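Local coordinates for flavohemoprotein (Vibrio cholerae O1 biovar El Tor, PDB 4EH1), which probably detoxifies nitric oxide by converting it to nitrate with oxygen and NAD(P)H, the reductase part present here binding FAD, at residues V185-L197 against F212-G224. Residues are numbered along the deposited sequence; the frame is centred on the assembly and turned at random.
Sequences VLQGEMQLAELIL and FMQYVVKQLLALG
The side-chain amide of Gln219 reads the backbone of the loop at Met190 and Leu192. Gln219 OE1 accepts from Leu192 N at 2.7 Å, with the donor in the plane of the amide carbonyl. Gln219 NE2 donates a hydrogen bond to Met190 O at 3.1 Å, and that N-H...O angle is 162°. Both ends of one amide are therefore used, which fixes which way round it sits. Tyr215 OH is a second donor to Met190 O, at 2.9 Å. It comes from above the peptide carbonyl plane, 54° out of it, while Gln219 NE2 stays much closer to that plane. Two donors thus hold one carbonyl oxygen. NE2 also lies over one face of the Tyr215 ring, toward its rim. The Tyr215 hydroxyl end is bordered by Glu189 CB and by Gln191 CG; Gln191 CG lies 3.4 Å from Tyr215 OH.

Apolar contacts flank this polar centre. Leu192 CD1 reaches into the helix surface, 3.7 Å from Leu220 CD2 and also close to Val216 CG1. Its CB meets Leu223 CD1. Met190 has CG anti to the backbone N (chi1 -169°) and bends only at chi3. Met190 CE then meets the edge of the Phe212 ring, 3.9 Å from Phe212 CZ. Met190 SD also lies at this edge, which makes a Met-aromatic contact. Val216 CG2 lies over a face of that ring.

Helix 210-223 ends in a Schellman motif at Gly224, and Leu192 opens a type I turn to Leu195. The contact lies in the NAD-binding domain, where loop and helix pack beside each other against the parallel sheet. Met190 and Phe212 both touch Ile120 of strand 117-122, Leu192 rests on Leu147 of strand 144-150, and Leu220 packs on Phe204 and Leu206 of strand 203-208.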
# COMPACT_ATOMS: atom_id res chain seq x y z
N VAL A 185 -17.52 13.66 12.59
CA VAL A 185 -16.44 13.45 13.55
C VAL A 185 -16.43 14.61 14.51
O VAL A 185 -16.89 15.71 14.20
CB VAL A 185 -15.03 13.32 12.90
CG1 VAL A 185 -15.07 12.32 11.72
CG2 VAL A 185 -14.53 14.66 12.49
N LEU A 186 -15.90 14.39 15.70
CA LEU A 186 -15.81 15.49 16.64
C LEU A 186 -14.41 16.07 16.53
O LEU A 186 -13.44 15.34 16.37
CB LEU A 186 -16.09 14.98 18.04
CG LEU A 186 -17.56 14.58 18.19
CD1 LEU A 186 -17.73 13.70 19.39
CD2 LEU A 186 -18.40 15.84 18.31
N GLN A 187 -14.31 17.38 16.58
CA GLN A 187 -13.03 18.05 16.50
C GLN A 187 -12.46 18.24 17.90
O GLN A 187 -13.11 18.78 18.78
CB GLN A 187 -13.20 19.41 15.83
CG GLN A 187 -11.89 20.05 15.51
CD GLN A 187 -12.04 21.19 14.51
OE1 GLN A 187 -13.15 21.62 14.20
NE2 GLN A 187 -10.91 21.67 14.01
N GLY A 188 -11.23 17.81 18.12
CA GLY A 188 -10.61 18.07 19.40
C GLY A 188 -10.15 16.83 20.13
O GLY A 188 -9.98 15.77 19.53
N GLU A 189 -9.94 16.96 21.44
CA GLU A 189 -9.56 15.81 22.24
C GLU A 189 -10.79 14.95 22.55
O GLU A 189 -11.94 15.42 22.60
CB GLU A 189 -8.84 16.22 23.53
CG GLU A 189 -7.45 16.86 23.32
CD GLU A 189 -6.38 15.89 22.77
OE1 GLU A 189 -6.11 14.85 23.43
OE2 GLU A 189 -5.78 16.17 21.69
N MET A 190 -10.52 13.67 22.74
CA MET A 190 -11.54 12.70 23.06
C MET A 190 -12.08 13.02 24.46
O MET A 190 -11.39 12.90 25.44
CB MET A 190 -10.92 11.30 23.06
CG MET A 190 -11.98 10.19 23.13
SD MET A 190 -11.31 8.52 23.22
CE MET A 190 -10.69 8.25 21.54
N GLN A 191 -13.33 13.44 24.54
CA GLN A 191 -13.91 13.68 25.85
C GLN A 191 -15.06 12.73 26.09
O GLN A 191 -15.98 12.64 25.27
CB GLN A 191 -14.35 15.13 25.96
CG GLN A 191 -13.17 16.04 26.23
CD GLN A 191 -13.53 17.49 26.08
OE1 GLN A 191 -13.76 17.96 24.97
NE2 GLN A 191 -13.59 18.21 27.19
N LEU A 192 -15.01 12.01 27.21
CA LEU A 192 -15.89 10.86 27.43
C LEU A 192 -17.17 11.14 28.24
O LEU A 192 -18.08 10.31 28.25
CB LEU A 192 -15.11 9.72 28.10
CG LEU A 192 -13.81 9.29 27.43
CD1 LEU A 192 -13.09 8.35 28.37
CD2 LEU A 192 -14.03 8.60 26.07
N ALA A 193 -17.24 12.30 28.88
CA ALA A 193 -18.24 12.59 29.91
C ALA A 193 -19.67 12.55 29.41
O ALA A 193 -20.59 12.33 30.18
CB ALA A 193 -17.96 13.98 30.54
N GLU A 194 -19.83 12.80 28.12
CA GLU A 194 -21.14 13.02 27.55
C GLU A 194 -21.50 11.86 26.61
O GLU A 194 -22.51 11.90 25.91
CB GLU A 194 -21.16 14.36 26.80
CG GLU A 194 -20.49 14.30 25.42
CD GLU A 194 -18.96 14.29 25.45
OE1 GLU A 194 -18.35 13.70 26.38
OE2 GLU A 194 -18.35 14.87 24.52
N LEU A 195 -20.67 10.83 26.61
CA LEU A 195 -20.95 9.68 25.76
C LEU A 195 -21.84 8.65 26.45
O LEU A 195 -21.76 8.47 27.66
CB LEU A 195 -19.64 9.02 25.37
CG LEU A 195 -18.68 9.87 24.54
CD1 LEU A 195 -17.47 9.05 24.18
CD2 LEU A 195 -19.35 10.44 23.30
N ILE A 196 -22.68 7.96 25.68
CA ILE A 196 -23.38 6.81 26.23
C ILE A 196 -22.43 5.62 26.28
O ILE A 196 -22.03 5.11 25.24
CB ILE A 196 -24.59 6.41 25.35
CG1 ILE A 196 -25.52 7.60 25.12
CG2 ILE A 196 -25.34 5.24 26.00
CD1 ILE A 196 -26.73 7.24 24.25
N LEU A 197 -22.10 5.15 27.48
CA LEU A 197 -21.07 4.14 27.68
C LEU A 197 -21.42 3.17 28.81
O LEU A 197 -22.04 3.56 29.81
CB LEU A 197 -19.74 4.82 28.07
CG LEU A 197 -18.98 5.66 27.03
CD1 LEU A 197 -17.77 6.27 27.69
CD2 LEU A 197 -18.57 4.84 25.81
N PHE A 212 -1.86 10.22 25.88
CA PHE A 212 -3.26 9.87 25.60
C PHE A 212 -3.79 8.82 26.60
O PHE A 212 -4.92 8.92 27.12
CB PHE A 212 -3.40 9.36 24.16
CG PHE A 212 -4.76 8.74 23.85
CD1 PHE A 212 -5.84 9.54 23.48
CD2 PHE A 212 -4.94 7.37 23.91
CE1 PHE A 212 -7.08 8.97 23.20
CE2 PHE A 212 -6.19 6.79 23.64
CZ PHE A 212 -7.25 7.59 23.27
N MET A 213 -2.99 7.80 26.88
CA MET A 213 -3.45 6.77 27.82
C MET A 213 -3.80 7.39 29.20
O MET A 213 -4.87 7.17 29.75
CB MET A 213 -2.39 5.69 27.98
CG MET A 213 -2.76 4.58 28.94
SD MET A 213 -4.07 3.55 28.23
CE MET A 213 -3.53 3.38 26.54
N GLN A 214 -2.89 8.21 29.74
CA GLN A 214 -3.11 8.84 31.03
C GLN A 214 -4.37 9.70 31.01
O GLN A 214 -5.21 9.64 31.91
CB GLN A 214 -1.90 9.70 31.40
CG GLN A 214 -0.69 8.89 31.82
CD GLN A 214 -0.87 8.19 33.18
OE1 GLN A 214 -0.89 8.81 34.24
NE2 GLN A 214 -1.01 6.89 33.14
N TYR A 215 -4.51 10.49 29.95
CA TYR A 215 -5.70 11.30 29.75
C TYR A 215 -7.01 10.48 29.76
O TYR A 215 -7.98 10.83 30.44
CB TYR A 215 -5.53 12.04 28.43
CG TYR A 215 -6.71 12.86 28.03
CD1 TYR A 215 -7.08 13.99 28.74
CD2 TYR A 215 -7.43 12.52 26.91
CE1 TYR A 215 -8.18 14.75 28.35
CE2 TYR A 215 -8.51 13.27 26.50
CZ TYR A 215 -8.89 14.38 27.22
OH TYR A 215 -9.99 15.08 26.78
N VAL A 216 -7.02 9.35 29.05
CA VAL A 216 -8.25 8.55 28.98
C VAL A 216 -8.53 7.77 30.28
O VAL A 216 -9.67 7.74 30.78
CB VAL A 216 -8.24 7.55 27.81
CG1 VAL A 216 -9.41 6.57 27.93
CG2 VAL A 216 -8.31 8.28 26.52
N VAL A 217 -7.49 7.15 30.84
CA VAL A 217 -7.65 6.39 32.07
C VAL A 217 -8.17 7.29 33.19
O VAL A 217 -9.07 6.88 33.90
CB VAL A 217 -6.34 5.71 32.49
CG1 VAL A 217 -6.40 5.22 33.95
CG2 VAL A 217 -6.05 4.56 31.57
N LYS A 218 -7.63 8.50 33.34
CA LYS A 218 -8.17 9.45 34.33
C LYS A 218 -9.65 9.78 34.12
O LYS A 218 -10.42 9.81 35.07
CB LYS A 218 -7.32 10.74 34.42
CG LYS A 218 -5.96 10.50 35.11
CD LYS A 218 -4.93 11.59 34.81
CE LYS A 218 -3.66 11.31 35.58
NZ LYS A 218 -2.52 12.24 35.18
N GLN A 219 -10.05 10.01 32.88
CA GLN A 219 -11.47 10.17 32.60
C GLN A 219 -12.29 8.92 32.99
O GLN A 219 -13.37 9.04 33.60
CB GLN A 219 -11.68 10.46 31.13
CG GLN A 219 -11.29 11.86 30.68
CD GLN A 219 -11.75 12.07 29.25
OE1 GLN A 219 -12.94 12.24 28.98
NE2 GLN A 219 -10.81 12.02 28.31
N LEU A 220 -11.79 7.74 32.64
CA LEU A 220 -12.52 6.51 32.97
C LEU A 220 -12.71 6.34 34.48
O LEU A 220 -13.81 6.06 34.95
CB LEU A 220 -11.83 5.27 32.38
CG LEU A 220 -11.92 5.17 30.86
CD1 LEU A 220 -11.24 3.91 30.39
CD2 LEU A 220 -13.40 5.26 30.33
N LEU A 221 -11.64 6.54 35.23
CA LEU A 221 -11.74 6.44 36.69
C LEU A 221 -12.69 7.48 37.29
O LEU A 221 -13.49 7.16 38.16
CB LEU A 221 -10.37 6.56 37.32
CG LEU A 221 -9.39 5.45 36.96
CD1 LEU A 221 -8.02 5.77 37.55
CD2 LEU A 221 -9.89 4.15 37.51
N ALA A 222 -12.59 8.73 36.83
CA ALA A 222 -13.48 9.77 37.33
C ALA A 222 -14.96 9.47 37.03
O ALA A 222 -15.85 9.94 37.76
CB ALA A 222 -13.09 11.12 36.76
N LEU A 223 -15.23 8.72 35.96
CA LEU A 223 -16.59 8.35 35.57
C LEU A 223 -17.11 7.17 36.39
O LEU A 223 -18.32 6.91 36.46
CB LEU A 223 -16.67 8.01 34.07
CG LEU A 223 -16.77 9.20 33.12
CD1 LEU A 223 -16.60 8.78 31.66
CD2 LEU A 223 -18.11 9.90 33.30
N GLY A 224 -16.19 6.44 37.02
CA GLY A 224 -16.58 5.38 37.91
C GLY A 224 -16.24 3.97 37.42
O GLY A 224 -16.69 3.00 38.02